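Spindle assembly abnormal protein 6 (Caenorhabditis elegans, PDB 4G79) forms the central scaffold that gives centrioles their ninefold symmetry, its globular N-terminal domain linking coiled-coil dimers together. Local coordinates at residues I96-N108 with F120-F134. Sequence-based numbering, arbitrary orientation. Where two conformers were deposited one is given.
Sequences IIQHLLCKNTEIN and FELFSKTPISKGKIF
With its ring anti to the backbone N (chi1 177°), His-99 reaches from helix 92-102 to Ile-133, whose CG1 carries CD1 over one face of the imidazole. This CH-pi contact places Ile-133 CD1 3.6 Å from the ring centroid of His-99, while Lys-103 CB, less well ordered, lies over the rim of the opposite face and Ser-124 OG lies at the edge, in plane. The contact packs the helix against the sheet in the N-terminal head domain of SAS-6, where strands 106-111 and 117-123 form an antiparallel beta hairpin and strand 132-140 flanks the second of them. Beside His-99, in the conformer given, Ile-96 CD1 touches both Ile-133 CG2 (3.9 Å) and Phe-134 CE1. Ile-133 and Phe-134 together face Leu-122 in a classic beta bulge. Ile-128 of the second subunit packs on Ile-96 and His-99, so this layer also adjoins the subunit interface.

In the hairpin, Glu-106 and Asn-108 form hydrogen-bonded pairs with Phe-123 and Glu-121; Glu-121 N donates to Asn-108 O at 2.8 Å. The non-hydrogen-bonded pair between them, Ile-107 and Leu-122, turns inward: Ile-107 CG1 meets Leu-122 CD1 at 3.8 Å, and Ile-107 CG2 approaches Phe-120 CE2 obliquely. Leu-100 CD2 reaches the same Leu-122 methyl from the helix. On the other face, Asn-108 ND2 lies 3.6 Å from Phe-123 CE1. The Glu-106 chain bends at chi2 (93°) toward the loop after Phe-123, where, in the conformer given, OE1 takes a weak hydrogen bond from Lys-125 N and accepts from a water that also donates to Lys-130 O at 2.7 Å.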
ATOM      1  N   ILE A  96     -12.085   8.848  -5.469  1.00 28.88           N
ATOM      2  CA  ILE A  96     -11.275   9.635  -4.516  0.50 27.24           C
ATOM      3  C   ILE A  96     -12.140  10.654  -3.787  1.00 31.70           C
ATOM      4  O   ILE A  96     -12.001  10.831  -2.568  1.00 29.35           O
ATOM      5  CB  ILE A  96     -10.047  10.326  -5.183  0.50 28.32           C
ATOM      6  CG1 ILE A  96      -9.018   9.278  -5.625  0.50 28.00           C
ATOM      7  CG2 ILE A  96      -9.393  11.442  -4.285  0.50 27.34           C
ATOM      8  CD1 ILE A  96      -8.426   8.323  -4.520  0.50 31.64           C
ATOM      9  N   ILE A  97     -13.061  11.315  -4.511  1.00 30.12           N
ATOM     10  CA  ILE A  97     -13.915  12.336  -3.888  1.00 29.39           C
ATOM     11  C   ILE A  97     -14.865  11.639  -2.915  1.00 33.81           C
ATOM     12  O   ILE A  97     -15.050  12.138  -1.809  1.00 33.59           O
ATOM     13  CB  ILE A  97     -14.613  13.207  -4.964  1.00 32.71           C
ATOM     14  CG1 ILE A  97     -13.559  14.164  -5.561  1.00 31.18           C
ATOM     15  CG2 ILE A  97     -15.802  13.990  -4.401  1.00 34.48           C
ATOM     16  CD1 ILE A  97     -13.889  14.765  -6.945  1.00 34.91           C
ATOM     17  N   GLN A  98     -15.432  10.485  -3.309  1.00 33.40           N
ATOM     18  CA  GLN A  98     -16.316   9.728  -2.415  0.50 34.97           C
ATOM     19  C   GLN A  98     -15.537   9.346  -1.152  1.00 39.84           C
ATOM     20  O   GLN A  98     -16.043   9.528  -0.051  1.00 40.48           O
ATOM     21  CB  GLN A  98     -16.898   8.488  -3.116  0.50 37.29           C
ATOM     22  CG  GLN A  98     -18.121   7.918  -2.396  0.50 54.22           C
ATOM     23  CD  GLN A  98     -18.486   6.519  -2.822  0.50 70.25           C
ATOM     24  OE1 GLN A  98     -18.469   6.168  -4.007  0.50 68.37           O
ATOM     25  NE2 GLN A  98     -18.887   5.704  -1.859  0.50 61.09           N
ATOM     26  N   HIS A  99     -14.267   8.891  -1.303  1.00 36.23           N
ATOM     27  CA  HIS A  99     -13.416   8.538  -0.157  1.00 37.28           C
ATOM     28  C   HIS A  99     -13.208   9.748   0.768  1.00 38.09           C
ATOM     29  O   HIS A  99     -13.403   9.628   1.974  1.00 39.48           O
ATOM     30  CB  HIS A  99     -12.049   7.979  -0.626  1.00 38.51           C
ATOM     31  CG  HIS A  99     -11.135   7.690   0.524  1.00 42.86           C
ATOM     32  ND1 HIS A  99     -11.109   6.443   1.122  1.00 45.98           N
ATOM     33  CD2 HIS A  99     -10.301   8.522   1.196  1.00 45.52           C
ATOM     34  CE1 HIS A  99     -10.265   6.546   2.133  1.00 45.82           C
ATOM     35  NE2 HIS A  99      -9.744   7.780   2.216  1.00 45.90           N
ATOM     36  N   LEU A 100     -12.810  10.914   0.204  1.00 32.39           N
ATOM     37  CA  LEU A 100     -12.532  12.154   0.943  1.00 31.52           C
ATOM     38  C   LEU A 100     -13.729  12.677   1.707  1.00 40.83           C
ATOM     39  O   LEU A 100     -13.551  13.356   2.721  1.00 42.19           O
ATOM     40  CB  LEU A 100     -12.038  13.270   0.015  1.00 29.96           C
ATOM     41  CG  LEU A 100     -10.665  13.101  -0.597  1.00 33.44           C
ATOM     42  CD1 LEU A 100     -10.466  14.101  -1.712  1.00 33.45           C
ATOM     43  CD2 LEU A 100      -9.537  13.223   0.474  1.00 35.12           C
ATOM     44  N   LEU A 101     -14.940  12.417   1.204  1.00 40.37           N
ATOM     45  CA  LEU A 101     -16.140  12.910   1.861  1.00 42.69           C
ATOM     46  C   LEU A 101     -16.762  11.871   2.787  1.00 48.35           C
ATOM     47  O   LEU A 101     -17.537  12.249   3.671  1.00 51.02           O
ATOM     48  CB  LEU A 101     -17.179  13.374   0.821  1.00 43.82           C
ATOM     49  CG  LEU A 101     -16.776  14.570  -0.060  1.00 47.76           C
ATOM     50  CD1 LEU A 101     -17.724  14.724  -1.230  1.00 48.74           C
ATOM     51  CD2 LEU A 101     -16.719  15.863   0.745  1.00 50.94           C
ATOM     52  N   CYS A 102     -16.413  10.583   2.615  1.00 43.71           N
ATOM     53  CA  CYS A 102     -17.018   9.486   3.375  1.00 44.64           C
ATOM     54  C   CYS A 102     -16.129   8.894   4.468  1.00 52.05           C
ATOM     55  O   CYS A 102     -16.665   8.194   5.334  1.00 54.33           O
ATOM     56  CB  CYS A 102     -17.456   8.382   2.418  1.00 44.28           C
ATOM     57  SG  CYS A 102     -18.612   8.926   1.128  1.00 49.09           S
ATOM     58  N   LYS A 103     -14.809   8.852   4.224  0.50 49.89           N
ATOM     59  CA  LYS A 103     -13.883   8.130   5.096  0.50 50.30           C
ATOM     60  C   LYS A 103     -12.987   9.047   5.885  0.50 55.11           C
ATOM     61  O   LYS A 103     -12.576  10.100   5.393  0.50 55.22           O
ATOM     62  CB  LYS A 103     -13.020   7.149   4.280  0.50 51.80           C
ATOM     63  CG  LYS A 103     -13.794   6.203   3.359  0.50 59.84           C
ATOM     64  CD  LYS A 103     -14.365   5.003   4.096  0.50 73.78           C
ATOM     65  CE  LYS A 103     -14.973   4.004   3.149  0.50 87.09           C
ATOM     66  NZ  LYS A 103     -15.413   2.776   3.863  0.50 99.10           N
ATOM     67  N   ASN A 104     -12.653   8.613   7.113  0.50 52.55           N
ATOM     68  CA  ASN A 104     -11.804   9.333   8.058  0.50 51.93           C
ATOM     69  C   ASN A 104     -10.328   9.181   7.652  0.50 50.84           C
ATOM     70  O   ASN A 104      -9.500   8.714   8.443  0.50 51.82           O
ATOM     71  CB  ASN A 104     -12.065   8.832   9.495  0.50 56.76           C
ATOM     72  CG  ASN A 104     -12.549   9.894  10.463  0.50 87.00           C
ATOM     73  OD1 ASN A 104     -12.849  11.040  10.096  0.50 83.46           O
ATOM     74  ND2 ASN A 104     -12.642   9.531  11.734  0.50 81.26           N
ATOM     75  N   THR A 105     -10.019   9.610   6.407  0.50 40.97           N
ATOM     76  CA  THR A 105      -8.711   9.586   5.758  0.50 37.52           C
ATOM     77  C   THR A 105      -7.667  10.470   6.450  0.50 37.73           C
ATOM     78  O   THR A 105      -8.013  11.300   7.291  0.50 38.09           O
ATOM     79  CB  THR A 105      -8.834  10.007   4.284  0.50 42.15           C
ATOM     80  OG1 THR A 105      -7.605   9.716   3.670  0.50 44.21           O
ATOM     81  CG2 THR A 105      -9.105  11.488   4.085  0.50 39.01           C
ATOM     82  N   GLU A 106      -6.389  10.315   6.034  0.50 30.76           N
ATOM     83  CA  GLU A 106      -5.248  11.073   6.545  0.50 30.73           C
ATOM     84  C   GLU A 106      -4.426  11.589   5.377  0.50 33.02           C
ATOM     85  O   GLU A 106      -4.114  10.824   4.459  0.50 31.47           O
ATOM     86  CB  GLU A 106      -4.360  10.227   7.480  0.50 32.32           C
ATOM     87  CG  GLU A 106      -5.091   9.486   8.591  0.50 40.70           C
ATOM     88  CD  GLU A 106      -5.484   8.075   8.197  0.50 49.98           C
ATOM     89  OE1 GLU A 106      -4.573   7.268   7.908  0.50 33.65           O
ATOM     90  OE2 GLU A 106      -6.699   7.789   8.122  0.50 48.20           O
ATOM     91  N   ILE A 107      -4.079  12.883   5.411  1.00 29.19           N
ATOM     92  CA  ILE A 107      -3.255  13.489   4.368  1.00 29.32           C
ATOM     93  C   ILE A 107      -1.908  13.905   4.925  1.00 33.99           C
ATOM     94  O   ILE A 107      -1.837  14.598   5.958  1.00 34.67           O
ATOM     95  CB  ILE A 107      -3.986  14.701   3.706  1.00 31.08           C
ATOM     96  CG1 ILE A 107      -5.235  14.247   2.897  1.00 30.17           C
ATOM     97  CG2 ILE A 107      -3.035  15.509   2.772  1.00 31.78           C
ATOM     98  CD1 ILE A 107      -6.162  15.398   2.580  1.00 39.23           C
ATOM     99  N   ASN A 108      -0.839  13.563   4.211  1.00 30.40           N
ATOM    100  CA  ASN A 108       0.493  14.100   4.529  1.00 31.57           C
ATOM    101  C   ASN A 108       0.946  14.941   3.384  1.00 36.46           C
ATOM    102  O   ASN A 108       0.797  14.531   2.223  1.00 34.85           O
ATOM    103  CB  ASN A 108       1.576  13.043   4.768  1.00 35.71           C
ATOM    104  CG  ASN A 108       1.496  12.255   6.033  1.00 56.79           C
ATOM    105  OD1 ASN A 108       0.760  12.583   6.961  1.00 45.58           O
ATOM    106  ND2 ASN A 108       2.257  11.173   6.072  1.00 55.12           N
ATOM    107  N   PHE A 120       1.900  15.237  -2.035  1.00 31.27           N
ATOM    108  CA  PHE A 120       0.594  15.120  -1.423  1.00 29.37           C
ATOM    109  C   PHE A 120       0.360  13.606  -1.296  1.00 33.15           C
ATOM    110  O   PHE A 120       0.375  12.905  -2.314  1.00 30.82           O
ATOM    111  CB  PHE A 120      -0.474  15.820  -2.301  1.00 30.81           C
ATOM    112  CG  PHE A 120      -1.910  15.620  -1.862  1.00 32.74           C
ATOM    113  CD1 PHE A 120      -2.639  14.519  -2.290  1.00 34.85           C
ATOM    114  CD2 PHE A 120      -2.534  16.540  -1.019  1.00 35.32           C
ATOM    115  CE1 PHE A 120      -3.971  14.341  -1.888  1.00 35.01           C
ATOM    116  CE2 PHE A 120      -3.867  16.377  -0.646  1.00 36.72           C
ATOM    117  CZ  PHE A 120      -4.569  15.272  -1.067  1.00 34.24           C
ATOM    118  N   GLU A 121       0.140  13.120  -0.092  1.00 30.43           N
ATOM    119  CA  GLU A 121      -0.062  11.691   0.141  1.00 29.79           C
ATOM    120  C   GLU A 121      -1.384  11.458   0.805  1.00 31.90           C
ATOM    121  O   GLU A 121      -1.663  12.085   1.824  1.00 31.14           O
ATOM    122  CB  GLU A 121       1.061  11.142   1.030  1.00 31.93           C
ATOM    123  CG  GLU A 121       2.479  11.404   0.536  1.00 39.91           C
ATOM    124  CD  GLU A 121       3.543  10.585   1.245  1.00 59.54           C
ATOM    125  OE1 GLU A 121       3.528  10.527   2.497  1.00 44.82           O
ATOM    126  OE2 GLU A 121       4.409  10.012   0.547  1.00 61.87           O
ATOM    127  N   LEU A 122      -2.216  10.597   0.213  1.00 28.26           N
ATOM    128  CA  LEU A 122      -3.529  10.258   0.755  1.00 27.08           C
ATOM    129  C   LEU A 122      -3.480   8.849   1.342  1.00 29.70           C
ATOM    130  O   LEU A 122      -3.002   7.946   0.668  1.00 28.53           O
ATOM    131  CB  LEU A 122      -4.610  10.364  -0.350  1.00 26.81           C
ATOM    132  CG  LEU A 122      -6.053  10.104   0.113  1.00 31.10           C
ATOM    133  CD1 LEU A 122      -6.462  11.082   1.215  1.00 31.83           C
ATOM    134  CD2 LEU A 122      -6.996  10.241  -1.061  1.00 33.43           C
ATOM    135  N   PHE A 123      -4.017   8.659   2.567  1.00 25.33           N
ATOM    136  CA  PHE A 123      -4.016   7.362   3.251  1.00 25.82           C
ATOM    137  C   PHE A 123      -5.353   7.006   3.726  1.00 31.46           C
ATOM    138  O   PHE A 123      -6.168   7.887   3.932  1.00 31.71           O
ATOM    139  CB  PHE A 123      -3.088   7.379   4.494  1.00 27.82           C
ATOM    140  CG  PHE A 123      -1.634   7.675   4.232  1.00 29.06           C
ATOM    141  CD1 PHE A 123      -1.188   8.992   4.095  1.00 30.54           C
ATOM    142  CD2 PHE A 123      -0.696   6.650   4.186  1.00 30.45           C
ATOM    143  CE1 PHE A 123       0.163   9.269   3.891  1.00 31.93           C
ATOM    144  CE2 PHE A 123       0.657   6.927   3.964  1.00 33.39           C
ATOM    145  CZ  PHE A 123       1.077   8.236   3.835  1.00 32.75           C
ATOM    146  N   SER A 124      -5.579   5.716   3.950  1.00 29.29           N
ATOM    147  CA  SER A 124      -6.780   5.214   4.615  1.00 30.83           C
ATOM    148  C   SER A 124      -6.297   4.088   5.556  1.00 32.87           C
ATOM    149  O   SER A 124      -6.143   2.943   5.128  1.00 31.65           O
ATOM    150  CB  SER A 124      -7.822   4.765   3.598  1.00 36.30           C
ATOM    151  OG  SER A 124      -9.013   4.396   4.269  1.00 50.10           O
ATOM    152  N   LYS A 125      -5.929   4.451   6.800  1.00 32.98           N
ATOM    153  CA  LYS A 125      -5.328   3.523   7.768  1.00 33.29           C
ATOM    154  C   LYS A 125      -6.191   2.330   8.042  1.00 36.78           C
ATOM    155  O   LYS A 125      -7.410   2.370   7.936  1.00 35.96           O
ATOM    156  CB  LYS A 125      -4.946   4.204   9.112  1.00 38.39           C
ATOM    157  CG  LYS A 125      -6.111   4.663   9.981  1.00 47.80           C
ATOM    158  CD  LYS A 125      -5.666   4.955  11.429  1.00 56.82           C
ATOM    159  CE  LYS A 125      -6.817   5.419  12.295  1.00 76.15           C
ATOM    160  NZ  LYS A 125      -7.829   4.347  12.537  1.00 91.50           N
ATOM    161  N   THR A 126      -5.512   1.222   8.265  1.00 34.96           N
ATOM    162  CA  THR A 126      -6.109  -0.041   8.653  1.00 35.49           C
ATOM    163  C   THR A 126      -5.521  -0.383  10.031  1.00 40.21           C
ATOM    164  O   THR A 126      -4.560   0.271  10.469  1.00 38.08           O
ATOM    165  CB  THR A 126      -5.819  -1.136   7.589  1.00 39.32           C
ATOM    166  OG1 THR A 126      -4.535  -1.697   7.869  1.00 32.30           O
ATOM    167  CG2 THR A 126      -5.901  -0.626   6.129  1.00 36.62           C
ATOM    168  N   PRO A 127      -5.986  -1.458  10.708  1.00 40.76           N
ATOM    169  CA  PRO A 127      -5.356  -1.838  11.979  1.00 41.63           C
ATOM    170  C   PRO A 127      -3.903  -2.339  11.829  1.00 42.92           C
ATOM    171  O   PRO A 127      -3.210  -2.458  12.830  1.00 43.98           O
ATOM    172  CB  PRO A 127      -6.257  -2.976  12.490  1.00 45.19           C
ATOM    173  CG  PRO A 127      -7.539  -2.823  11.757  1.00 49.72           C
ATOM    174  CD  PRO A 127      -7.122  -2.346  10.391  1.00 43.78           C
ATOM    175  N   ILE A 128      -3.428  -2.593  10.597  1.00 35.83           N
ATOM    176  CA  ILE A 128      -2.090  -3.172  10.383  1.00 35.75           C
ATOM    177  C   ILE A 128      -1.158  -2.232   9.682  1.00 35.30           C
ATOM    178  O   ILE A 128       0.050  -2.380   9.813  1.00 36.99           O
ATOM    179  CB  ILE A 128      -2.176  -4.481   9.517  1.00 39.79           C
ATOM    180  CG1 ILE A 128      -3.434  -5.319   9.841  1.00 42.45           C
ATOM    181  CG2 ILE A 128      -0.871  -5.327   9.628  1.00 42.98           C
ATOM    182  CD1 ILE A 128      -3.647  -6.612   9.037  1.00 48.75           C
ATOM    183  N   SER A 129      -1.686  -1.339   8.873  1.00 31.72           N
ATOM    184  CA  SER A 129      -0.797  -0.523   8.064  1.00 32.33           C
ATOM    185  C   SER A 129      -1.309   0.886   7.819  1.00 35.11           C
ATOM    186  O   SER A 129      -2.469   1.203   8.083  1.00 31.42           O
ATOM    187  CB  SER A 129      -0.569  -1.197   6.714  1.00 37.37           C
ATOM    188  OG  SER A 129      -1.732  -1.086   5.920  1.00 44.87           O
ATOM    189  N   LYS A 130      -0.423   1.714   7.264  1.00 33.98           N
ATOM    190  CA  LYS A 130      -0.734   3.122   6.939  1.00 32.05           C
ATOM    191  C   LYS A 130      -1.824   3.232   5.876  1.00 33.55           C
ATOM    192  O   LYS A 130      -2.574   4.199   5.922  1.00 33.46           O
ATOM    193  CB  LYS A 130       0.521   3.863   6.484  1.00 33.13           C
ATOM    194  CG  LYS A 130       1.502   4.080   7.618  1.00 39.07           C
ATOM    195  CD  LYS A 130       2.735   4.812   7.142  1.00 48.89           C
ATOM    196  CE  LYS A 130       3.681   5.080   8.284  1.00 56.32           C
ATOM    197  NZ  LYS A 130       4.722   6.069   7.907  1.00 67.55           N
ATOM    198  N   GLY A 131      -1.954   2.225   4.987  1.00 29.74           N
ATOM    199  CA  GLY A 131      -2.971   2.221   3.945  1.00 28.33           C
ATOM    200  C   GLY A 131      -2.844   3.370   2.957  1.00 29.97           C
ATOM    201  O   GLY A 131      -3.853   3.975   2.584  1.00 29.34           O
ATOM    202  N   LYS A 132      -1.625   3.633   2.458  1.00 28.08           N
ATOM    203  CA  LYS A 132      -1.440   4.687   1.439  1.00 28.51           C
ATOM    204  C   LYS A 132      -2.275   4.406   0.199  1.00 32.82           C
ATOM    205  O   LYS A 132      -2.247   3.287  -0.322  1.00 33.04           O
ATOM    206  CB  LYS A 132       0.031   4.848   1.028  1.00 30.74           C
ATOM    207  CG  LYS A 132       0.278   6.145   0.221  1.00 39.21           C
ATOM    208  CD  LYS A 132       1.587   6.120  -0.546  1.00 45.96           C
ATOM    209  CE  LYS A 132       2.709   6.868   0.117  1.00 63.32           C
ATOM    210  NZ  LYS A 132       3.927   6.902  -0.743  1.00 74.75           N
ATOM    211  N   ILE A 133      -3.047   5.401  -0.261  1.00 26.52           N
ATOM    212  CA  ILE A 133      -3.844   5.244  -1.475  1.00 26.54           C
ATOM    213  C   ILE A 133      -2.961   5.650  -2.656  1.00 31.72           C
ATOM    214  O   ILE A 133      -2.721   4.844  -3.571  1.00 31.54           O
ATOM    215  CB  ILE A 133      -5.165   6.049  -1.380  1.00 29.72           C
ATOM    216  CG1 ILE A 133      -5.975   5.585  -0.126  1.00 31.63           C
ATOM    217  CG2 ILE A 133      -5.992   5.856  -2.675  1.00 30.66           C
ATOM    218  CD1 ILE A 133      -7.266   6.390   0.142  1.00 36.59           C
ATOM    219  N   PHE A 134      -2.437   6.882  -2.618  1.00 28.04           N
ATOM    220  CA  PHE A 134      -1.530   7.344  -3.667  1.00 28.25           C
ATOM    221  C   PHE A 134      -0.795   8.546  -3.149  1.00 32.79           C
ATOM    222  O   PHE A 134      -1.127   9.068  -2.096  1.00 31.99           O
ATOM    223  CB  PHE A 134      -2.305   7.673  -4.994  1.00 30.34           C
ATOM    224  CG  PHE A 134      -3.125   8.950  -4.993  1.00 31.30           C
ATOM    225  CD1 PHE A 134      -4.413   8.970  -4.472  1.00 32.26           C
ATOM    226  CD2 PHE A 134      -2.611  10.130  -5.532  1.00 35.41           C
ATOM    227  CE1 PHE A 134      -5.154  10.154  -4.440  1.00 33.04           C
ATOM    228  CE2 PHE A 134      -3.358  11.316  -5.518  1.00 37.48           C
ATOM    229  CZ  PHE A 134      -4.625  11.322  -4.971  1.00 34.42           C
TER
HETATM  230  O   HOH W   1      -2.331   6.160   7.718  1.00 36.05           O